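Local coordinates for protein probable 3-hydroxybutyryl-CoA dehydrogenase (Escherichia coli, PDB 3MOG) that catalyses the NAD-dependent oxidation of (3S)-3-hydroxyadipyl-CoA to 3-oxoadipyl-CoA in the degradation of phenylacetate, at residues Glu97-Leu102 and Thr118-Ile123; Asp384-Leu389 and His450-Glu455; Leu389-Val394 and Trp438-Arg443. All coordinates share one frame; numbering follows the deposited sequence.

From the N terminus, contact 1 comes first and is complete before the others open. Only 15 residues separate its segments, and it ties helix 96-109 to the loop after strand 115-118, in the helix-to-strand half of a beta-alpha-beta crossover of the NAD-binding domain. Contact 2 spans 60 residues, bringing the loop before helix 390-406 to the end of helix 438-452. Contact 3 is nested inside that span and joins the starts of the same two helices. Contacts 2 and 3 share Leu-389, and Arg-392 in contact 3 reaches the residues of contact 2; their centres are 11 Å apart. Contact 1 lies apart, its nearest atoms about 22 Å from contact 2 and about 21 Å from contact 3.

Contact 1: residues Glu97-Leu102 and Thr118-Ile123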
# COMPACT_ATOMS: atom_id res chain seq x y z
N GLU C 97 -5.74 25.91 -2.76
CA GLU C 97 -5.55 27.20 -2.08
C GLU C 97 -6.16 28.40 -2.83
O GLU C 97 -6.67 29.31 -2.20
CB GLU C 97 -4.06 27.44 -1.75
CG GLU C 97 -3.40 26.41 -0.80
CD GLU C 97 -4.22 26.07 0.46
OE1 GLU C 97 -4.29 24.86 0.81
OE2 GLU C 97 -4.79 26.99 1.11
N VAL C 98 -6.13 28.35 -4.17
CA VAL C 98 -6.83 29.34 -5.00
C VAL C 98 -8.35 29.33 -4.76
O VAL C 98 -8.95 30.38 -4.52
CB VAL C 98 -6.55 29.12 -6.51
CG1 VAL C 98 -7.17 30.22 -7.35
CG2 VAL C 98 -5.04 29.05 -6.77
N LYS C 99 -8.95 28.13 -4.79
CA LYS C 99 -10.39 27.97 -4.57
C LYS C 99 -10.82 28.43 -3.19
O LYS C 99 -11.86 29.08 -3.04
CB LYS C 99 -10.82 26.52 -4.77
CG LYS C 99 -11.10 26.17 -6.20
CD LYS C 99 -11.40 24.70 -6.35
CE LYS C 99 -11.69 24.38 -7.80
NZ LYS C 99 -11.00 23.14 -8.20
N LYS C 100 -10.02 28.09 -2.18
CA LYS C 100 -10.29 28.49 -0.80
C LYS C 100 -10.30 30.01 -0.68
O LYS C 100 -11.20 30.58 -0.03
CB LYS C 100 -9.26 27.88 0.16
CG LYS C 100 -9.55 26.43 0.55
CD LYS C 100 -8.39 25.78 1.34
CE LYS C 100 -8.23 26.33 2.75
NZ LYS C 100 -9.40 26.07 3.63
N ALA C 101 -9.33 30.66 -1.33
CA ALA C 101 -9.27 32.12 -1.43
C ALA C 101 -10.46 32.73 -2.18
O ALA C 101 -11.02 33.74 -1.74
CB ALA C 101 -7.95 32.56 -2.08
N LEU C 102 -10.85 32.10 -3.29
CA LEU C 102 -12.01 32.55 -4.06
C LEU C 102 -13.30 32.46 -3.26
O LEU C 102 -14.09 33.40 -3.24
CB LEU C 102 -12.14 31.75 -5.37
CG LEU C 102 -13.18 32.09 -6.45
CD1 LEU C 102 -13.37 33.59 -6.67
CD2 LEU C 102 -12.75 31.43 -7.75
N THR C 118 -18.94 24.58 -6.95
CA THR C 118 -17.77 24.41 -7.78
C THR C 118 -17.95 23.24 -8.74
O THR C 118 -18.61 22.24 -8.41
CB THR C 118 -16.48 24.24 -6.94
OG1 THR C 118 -15.38 23.92 -7.80
CG2 THR C 118 -16.65 23.16 -5.93
N ASN C 119 -17.38 23.39 -9.93
CA ASN C 119 -17.41 22.36 -10.97
C ASN C 119 -16.28 21.35 -10.78
O ASN C 119 -16.13 20.45 -11.58
CB ASN C 119 -17.30 23.01 -12.37
CG ASN C 119 -17.29 21.98 -13.52
OD1 ASN C 119 -18.09 21.05 -13.55
ND2 ASN C 119 -16.35 22.14 -14.44
N THR C 120 -15.49 21.50 -9.71
CA THR C 120 -14.29 20.67 -9.57
C THR C 120 -14.56 19.16 -9.56
O THR C 120 -15.60 18.72 -9.07
CB THR C 120 -13.43 21.03 -8.33
OG1 THR C 120 -12.16 20.38 -8.45
CG2 THR C 120 -14.09 20.59 -7.03
N SER C 121 -13.62 18.41 -10.13
CA SER C 121 -13.66 16.95 -10.16
C SER C 121 -12.72 16.36 -9.12
O SER C 121 -12.80 15.18 -8.81
CB SER C 121 -13.21 16.44 -11.52
OG SER C 121 -13.92 17.04 -12.57
N SER C 122 -11.82 17.18 -8.59
CA SER C 122 -10.64 16.66 -7.91
C SER C 122 -10.45 17.15 -6.48
O SER C 122 -9.72 16.55 -5.71
CB SER C 122 -9.38 16.92 -8.74
OG SER C 122 -9.42 18.21 -9.35
N ILE C 123 -11.12 18.24 -6.14
CA ILE C 123 -10.96 18.83 -4.82
C ILE C 123 -12.15 18.51 -3.93
O ILE C 123 -13.30 18.50 -4.40
CB ILE C 123 -10.76 20.37 -4.93
CG1 ILE C 123 -9.55 20.70 -5.82
CG2 ILE C 123 -10.60 21.00 -3.57
CD1 ILE C 123 -8.20 20.11 -5.34
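Lys-99 meets Thr-118, Thr-120 and Ile-123 without using the face or edge of any flat group of the two segments; the one carboxylate that grips the lysine, that of Glu-94, comes from outside them. What meets instead is the end of one long chain with hydroxyl and aliphatic branches. The CA atoms of Lys-99 and Thr-118 are the nearest pair of the two backbones, 8.8 Å apart, and the lysine spans that gap nearly straight until a bend at its last torsion (chi4 136°) turns the ammonium toward the loop. Its CE passes at 3.7 Å from Thr-118 OG1, the two side chains crossing at about a right angle. NZ comes to 3.0 Å from Thr-120 OG1, while Ile-123 CG1 lies 3.7 Å from the same NZ. Glu-94 OE1 forms a salt bridge with this ammonium and a hydrogen bond with Thr-120 OG1.

The strands on either side of helix 96-109 in sequence, 87-90 and 115-118, are parallel neighbours in the sheet, making this a beta-alpha-beta crossover of the Rossmann-type NAD-binding domain. The contact ties the helix's early turns to the loop leaving the second strand.

That loop is shaped by two consecutive ST turns. Thr-118 OG1 accepts from Thr-120 N at 3.1 Å (155° at the hydrogen) and also bonds Glu-90 OE1. Thr-120 OG1 accepts from Ser-122 N at 3.2 Å in a nearly straight bond (171°), and more weakly from Ile-123 N. With an alanine in place of Thr-120, Ser-122 N would probably be left without its acceptor and Glu-94 without one of its partners, setting the turn free to shift. Beyond the loop, Ile-128 of helix 125-128 touches Lys-99, Thr-118 and Ile-123.

Contact 2: residues Asp384-Leu389 and His450-Glu455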
# COMPACT_ATOMS: atom_id res chain seq x y z
N ASP C 384 -4.06 -17.09 -23.14
CA ASP C 384 -4.85 -17.81 -22.15
C ASP C 384 -4.78 -17.06 -20.80
O ASP C 384 -4.07 -17.45 -19.88
CB ASP C 384 -4.35 -19.26 -22.05
CG ASP C 384 -5.33 -20.19 -21.35
OD1 ASP C 384 -6.48 -19.79 -21.07
OD2 ASP C 384 -4.94 -21.34 -21.07
N TYR C 385 -5.55 -15.99 -20.73
CA TYR C 385 -5.50 -15.00 -19.67
C TYR C 385 -6.75 -15.14 -18.79
O TYR C 385 -7.87 -15.06 -19.30
CB TYR C 385 -5.49 -13.64 -20.36
CG TYR C 385 -5.27 -12.42 -19.49
CD1 TYR C 385 -4.10 -12.26 -18.72
CD2 TYR C 385 -6.20 -11.38 -19.50
CE1 TYR C 385 -3.89 -11.12 -17.97
CE2 TYR C 385 -6.00 -10.23 -18.75
CZ TYR C 385 -4.84 -10.10 -17.99
OH TYR C 385 -4.64 -8.97 -17.25
N PRO C 386 -6.56 -15.37 -17.48
CA PRO C 386 -7.64 -15.53 -16.51
C PRO C 386 -8.71 -14.46 -16.62
O PRO C 386 -8.39 -13.27 -16.63
CB PRO C 386 -6.90 -15.43 -15.17
CG PRO C 386 -5.57 -15.98 -15.43
CD PRO C 386 -5.23 -15.52 -16.85
N GLY C 387 -9.96 -14.87 -16.78
CA GLY C 387 -11.06 -13.92 -16.87
C GLY C 387 -11.14 -13.19 -18.19
O GLY C 387 -12.11 -12.47 -18.45
N MET C 388 -10.12 -13.38 -19.03
CA MET C 388 -10.01 -12.77 -20.36
C MET C 388 -10.15 -11.25 -20.32
O MET C 388 -9.43 -10.60 -19.56
CB MET C 388 -10.94 -13.46 -21.38
CG MET C 388 -10.73 -14.98 -21.48
SD MET C 388 -9.24 -15.43 -22.38
CE MET C 388 -9.99 -15.59 -23.98
N LEU C 389 -11.09 -10.68 -21.08
CA LEU C 389 -11.12 -9.23 -21.27
C LEU C 389 -12.42 -8.57 -20.85
O LEU C 389 -12.45 -7.74 -19.95
CB LEU C 389 -10.80 -8.86 -22.73
CG LEU C 389 -9.41 -9.21 -23.26
CD1 LEU C 389 -9.25 -8.77 -24.71
CD2 LEU C 389 -8.28 -8.61 -22.38
N HIS C 450 -7.83 -15.71 -6.35
CA HIS C 450 -7.00 -16.88 -6.11
C HIS C 450 -5.79 -16.95 -7.07
O HIS C 450 -4.66 -17.11 -6.62
CB HIS C 450 -7.80 -18.18 -6.17
CG HIS C 450 -6.96 -19.40 -5.97
ND1 HIS C 450 -6.51 -19.80 -4.73
CD2 HIS C 450 -6.44 -20.28 -6.87
CE1 HIS C 450 -5.77 -20.88 -4.87
NE2 HIS C 450 -5.71 -21.19 -6.15
N HIS C 451 -6.03 -16.79 -8.37
CA HIS C 451 -4.95 -16.89 -9.35
C HIS C 451 -3.82 -15.88 -9.09
O HIS C 451 -2.65 -16.25 -9.07
CB HIS C 451 -5.46 -16.71 -10.77
CG HIS C 451 -4.41 -16.96 -11.80
ND1 HIS C 451 -4.20 -18.20 -12.36
CD2 HIS C 451 -3.48 -16.13 -12.35
CE1 HIS C 451 -3.19 -18.13 -13.21
NE2 HIS C 451 -2.74 -16.89 -13.23
N TYR C 452 -4.20 -14.62 -8.92
CA TYR C 452 -3.24 -13.54 -8.73
C TYR C 452 -2.80 -13.30 -7.29
O TYR C 452 -1.75 -12.72 -7.07
CB TYR C 452 -3.78 -12.24 -9.33
CG TYR C 452 -3.89 -12.32 -10.82
CD1 TYR C 452 -2.74 -12.27 -11.61
CD2 TYR C 452 -5.13 -12.46 -11.44
CE1 TYR C 452 -2.82 -12.37 -12.98
CE2 TYR C 452 -5.23 -12.55 -12.81
CZ TYR C 452 -4.08 -12.51 -13.58
OH TYR C 452 -4.18 -12.57 -14.94
N GLY C 453 -3.61 -13.73 -6.32
CA GLY C 453 -3.33 -13.51 -4.88
C GLY C 453 -3.28 -12.03 -4.54
O GLY C 453 -2.54 -11.60 -3.66
N GLU C 454 -4.07 -11.25 -5.27
CA GLU C 454 -4.09 -9.81 -5.12
C GLU C 454 -5.38 -9.38 -4.46
O GLU C 454 -6.46 -9.83 -4.83
CB GLU C 454 -3.98 -9.12 -6.47
CG GLU C 454 -2.58 -9.21 -7.09
CD GLU C 454 -2.56 -8.66 -8.51
OE1 GLU C 454 -3.12 -7.57 -8.75
OE2 GLU C 454 -1.97 -9.33 -9.37
N GLU C 455 -5.23 -8.50 -3.47
CA GLU C 455 -6.33 -7.80 -2.82
C GLU C 455 -7.15 -7.02 -3.85
O GLU C 455 -8.32 -6.80 -3.66
CB GLU C 455 -5.73 -6.87 -1.76
CG GLU C 455 -6.67 -5.88 -1.17
CD GLU C 455 -6.35 -5.54 0.27
OE1 GLU C 455 -7.11 -4.73 0.84
OE2 GLU C 455 -5.38 -6.08 0.82
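Tyr-385 and Pro-386 meet His-451 and Tyr-452 where a type II beta turn, Tyr-385 to Met-388, abuts the last turn of helix 438-452 in the second of the two C-terminal-type domains of the chain. Tyr-385 opens the turn. The CB of this residue does not head for the helix, but with CG anti to the backbone N (chi1 -173°) the ring swings nearer, and its CE1 lies 3.4 Å from Tyr-452 OH; the two side chains cross at about a right angle.

Pro-386 gives the largest share of the first segment's buried surface. Its CG sits over one face of the His-451 imidazole, 3.7 Å from the ring centroid and 10° off the normal, a CH-pi interaction. Its CB lies 4.1 Å from Tyr-452 CE2, so the pyrrolidine rests on the imidazole face and touches Tyr-452 with its flank. Those rings also meet each other: His-451 CD2 stands 3.7 Å above the centre of the Tyr-452 ring.

Gly-387 follows with a positive phi (75°), as suits the third position of a type II turn, and Met-388 N closes the turn on Tyr-385 O at 2.8 Å. Leu-389 then takes the N-cap position of helix 390-406.

The helix end also belongs to the trimer interface, for His-451 NE2 bonds Ser-461 OG of a second subunit. Arg-204 makes a cation-pi contact with Tyr-452. Arg-392 fastens loop and helix end together: its NH1 bonds Pro-386 O and, at 2.8 Å, Tyr-452 OH.

Contact 3: residues Leu389-Val394 and Trp438-Arg443; sequences LIWRTV and WQRILR
Trp-391 and Ile-441 are the nearest CA pair of the two segments, 8.4 Å apart, with Trp-391 in the first turn of helix 390-406 and Ile-441 in the first turn of helix 438-452. The former turn is tied down at Leu-389 O, which accepts from Thr-393 N at 3.0 Å and from Thr-393 OG1 at 2.7 Å, the donors arriving from opposite faces of the carbonyl plane.

Across the gap, the guanidinium of Arg-440 lies flat on the indole of Trp-391, the planes only 13° apart. Its NE is 3.3 Å from Trp-391 CH2, and its NH1 stands 3.4 Å above the ring plane, offset toward the rim. The Arg-440 chain runs out extended, its CG turned opposite the backbone N (chi1 -172°), and lays the guanidinium over the CH2-CZ2 edge of the six-membered ring. Ile-441 CD1 adds an apolar touch at 3.8 Å from Trp-391 CZ3.

Outside partners fix both flat groups: Trp-391 NE1 bonds Lys-346 O, and Arg-440 NH1 forms a salt bridge with Glu-324. Lys-346 and Glu-324 belong to the reduced Rossmann-fold region. The guanidinium-indole stack is thus a helix-to-helix contact of the second C-terminal-type domain, its polar ends held by that neighbouring region.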
# COMPACT_ATOMS: atom_id res chain seq x y z
N LEU C 389 -11.09 -10.68 -21.08
CA LEU C 389 -11.12 -9.23 -21.27
C LEU C 389 -12.42 -8.57 -20.85
O LEU C 389 -12.45 -7.74 -19.95
CB LEU C 389 -10.80 -8.86 -22.73
CG LEU C 389 -9.41 -9.21 -23.26
CD1 LEU C 389 -9.25 -8.77 -24.71
CD2 LEU C 389 -8.28 -8.61 -22.38
N ILE C 390 -13.48 -8.96 -21.54
CA ILE C 390 -14.80 -8.40 -21.36
C ILE C 390 -15.28 -8.72 -19.96
O ILE C 390 -15.60 -7.80 -19.20
CB ILE C 390 -15.77 -8.97 -22.42
CG1 ILE C 390 -15.44 -8.42 -23.81
CG2 ILE C 390 -17.22 -8.69 -22.04
CD1 ILE C 390 -16.09 -9.22 -24.97
N TRP C 391 -15.31 -10.00 -19.61
CA TRP C 391 -15.85 -10.44 -18.32
C TRP C 391 -15.01 -9.94 -17.16
O TRP C 391 -15.57 -9.53 -16.15
CB TRP C 391 -16.09 -11.96 -18.27
CG TRP C 391 -17.41 -12.30 -18.91
CD1 TRP C 391 -17.64 -12.50 -20.24
CD2 TRP C 391 -18.68 -12.40 -18.26
NE1 TRP C 391 -18.98 -12.74 -20.46
CE2 TRP C 391 -19.64 -12.69 -19.26
CE3 TRP C 391 -19.10 -12.29 -16.92
CZ2 TRP C 391 -20.99 -12.86 -18.96
CZ3 TRP C 391 -20.45 -12.47 -16.63
CH2 TRP C 391 -21.38 -12.75 -17.65
N ARG C 392 -13.69 -9.94 -17.34
CA ARG C 392 -12.76 -9.47 -16.31
C ARG C 392 -12.98 -7.98 -16.00
O ARG C 392 -13.00 -7.58 -14.83
CB ARG C 392 -11.32 -9.75 -16.74
CG ARG C 392 -10.26 -9.25 -15.78
CD ARG C 392 -9.01 -10.05 -15.93
NE ARG C 392 -7.92 -9.48 -15.13
CZ ARG C 392 -6.74 -10.06 -14.96
NH1 ARG C 392 -6.53 -11.25 -15.52
NH2 ARG C 392 -5.79 -9.47 -14.23
N THR C 393 -13.17 -7.19 -17.07
CA THR C 393 -13.34 -5.73 -16.97
C THR C 393 -14.71 -5.35 -16.40
O THR C 393 -14.82 -4.44 -15.56
CB THR C 393 -13.15 -5.04 -18.35
OG1 THR C 393 -11.83 -5.30 -18.85
CG2 THR C 393 -13.35 -3.53 -18.25
N VAL C 394 -15.75 -6.05 -16.85
CA VAL C 394 -17.11 -5.71 -16.43
C VAL C 394 -17.33 -6.11 -14.96
O VAL C 394 -17.85 -5.32 -14.20
CB VAL C 394 -18.18 -6.26 -17.38
CG1 VAL C 394 -19.57 -5.96 -16.86
CG2 VAL C 394 -18.02 -5.66 -18.80
N TRP C 438 -25.27 -12.27 -9.94
CA TRP C 438 -24.34 -12.01 -8.83
C TRP C 438 -23.40 -13.15 -8.45
O TRP C 438 -22.23 -12.91 -8.14
CB TRP C 438 -25.12 -11.51 -7.61
CG TRP C 438 -25.92 -10.26 -7.88
CD1 TRP C 438 -27.29 -10.15 -7.91
CD2 TRP C 438 -25.42 -8.95 -8.20
NE1 TRP C 438 -27.66 -8.86 -8.21
CE2 TRP C 438 -26.54 -8.10 -8.38
CE3 TRP C 438 -24.13 -8.41 -8.34
CZ2 TRP C 438 -26.41 -6.74 -8.69
CZ3 TRP C 438 -24.01 -7.06 -8.65
CH2 TRP C 438 -25.14 -6.25 -8.83
N GLN C 439 -23.90 -14.39 -8.49
CA GLN C 439 -23.07 -15.54 -8.17
C GLN C 439 -22.02 -15.76 -9.23
O GLN C 439 -20.91 -16.19 -8.93
CB GLN C 439 -23.92 -16.80 -8.03
CG GLN C 439 -24.76 -16.83 -6.79
CD GLN C 439 -25.81 -17.91 -6.86
OE1 GLN C 439 -25.64 -18.98 -6.30
NE2 GLN C 439 -26.89 -17.64 -7.58
N ARG C 440 -22.38 -15.46 -10.47
CA ARG C 440 -21.48 -15.56 -11.60
C ARG C 440 -20.33 -14.55 -11.52
O ARG C 440 -19.18 -14.90 -11.79
CB ARG C 440 -22.26 -15.37 -12.91
CG ARG C 440 -21.43 -15.65 -14.15
CD ARG C 440 -22.27 -15.66 -15.40
NE ARG C 440 -21.40 -15.91 -16.54
CZ ARG C 440 -21.83 -16.07 -17.79
NH1 ARG C 440 -20.95 -16.28 -18.75
NH2 ARG C 440 -23.14 -16.02 -18.08
N ILE C 441 -20.65 -13.31 -11.18
CA ILE C 441 -19.63 -12.27 -11.00
C ILE C 441 -18.74 -12.62 -9.81
O ILE C 441 -17.52 -12.53 -9.90
CB ILE C 441 -20.25 -10.86 -10.81
CG1 ILE C 441 -21.06 -10.45 -12.04
CG2 ILE C 441 -19.18 -9.81 -10.47
CD1 ILE C 441 -20.30 -10.55 -13.35
N LEU C 442 -19.37 -13.07 -8.72
CA LEU C 442 -18.64 -13.51 -7.53
C LEU C 442 -17.64 -14.62 -7.81
O LEU C 442 -16.48 -14.51 -7.41
CB LEU C 442 -19.61 -13.95 -6.42
CG LEU C 442 -18.98 -14.56 -5.19
CD1 LEU C 442 -18.31 -13.46 -4.33
CD2 LEU C 442 -19.99 -15.36 -4.39
N ARG C 443 -18.07 -15.68 -8.50
CA ARG C 443 -17.20 -16.82 -8.78
C ARG C 443 -15.94 -16.43 -9.59
O ARG C 443 -14.83 -16.87 -9.28
CB ARG C 443 -17.98 -17.92 -9.51
CG ARG C 443 -17.14 -19.15 -9.90
CD ARG C 443 -18.00 -20.24 -10.52
NE ARG C 443 -18.83 -19.74 -11.62
CZ ARG C 443 -19.81 -20.43 -12.20
NH1 ARG C 443 -20.08 -21.67 -11.80
NH2 ARG C 443 -20.50 -19.88 -13.19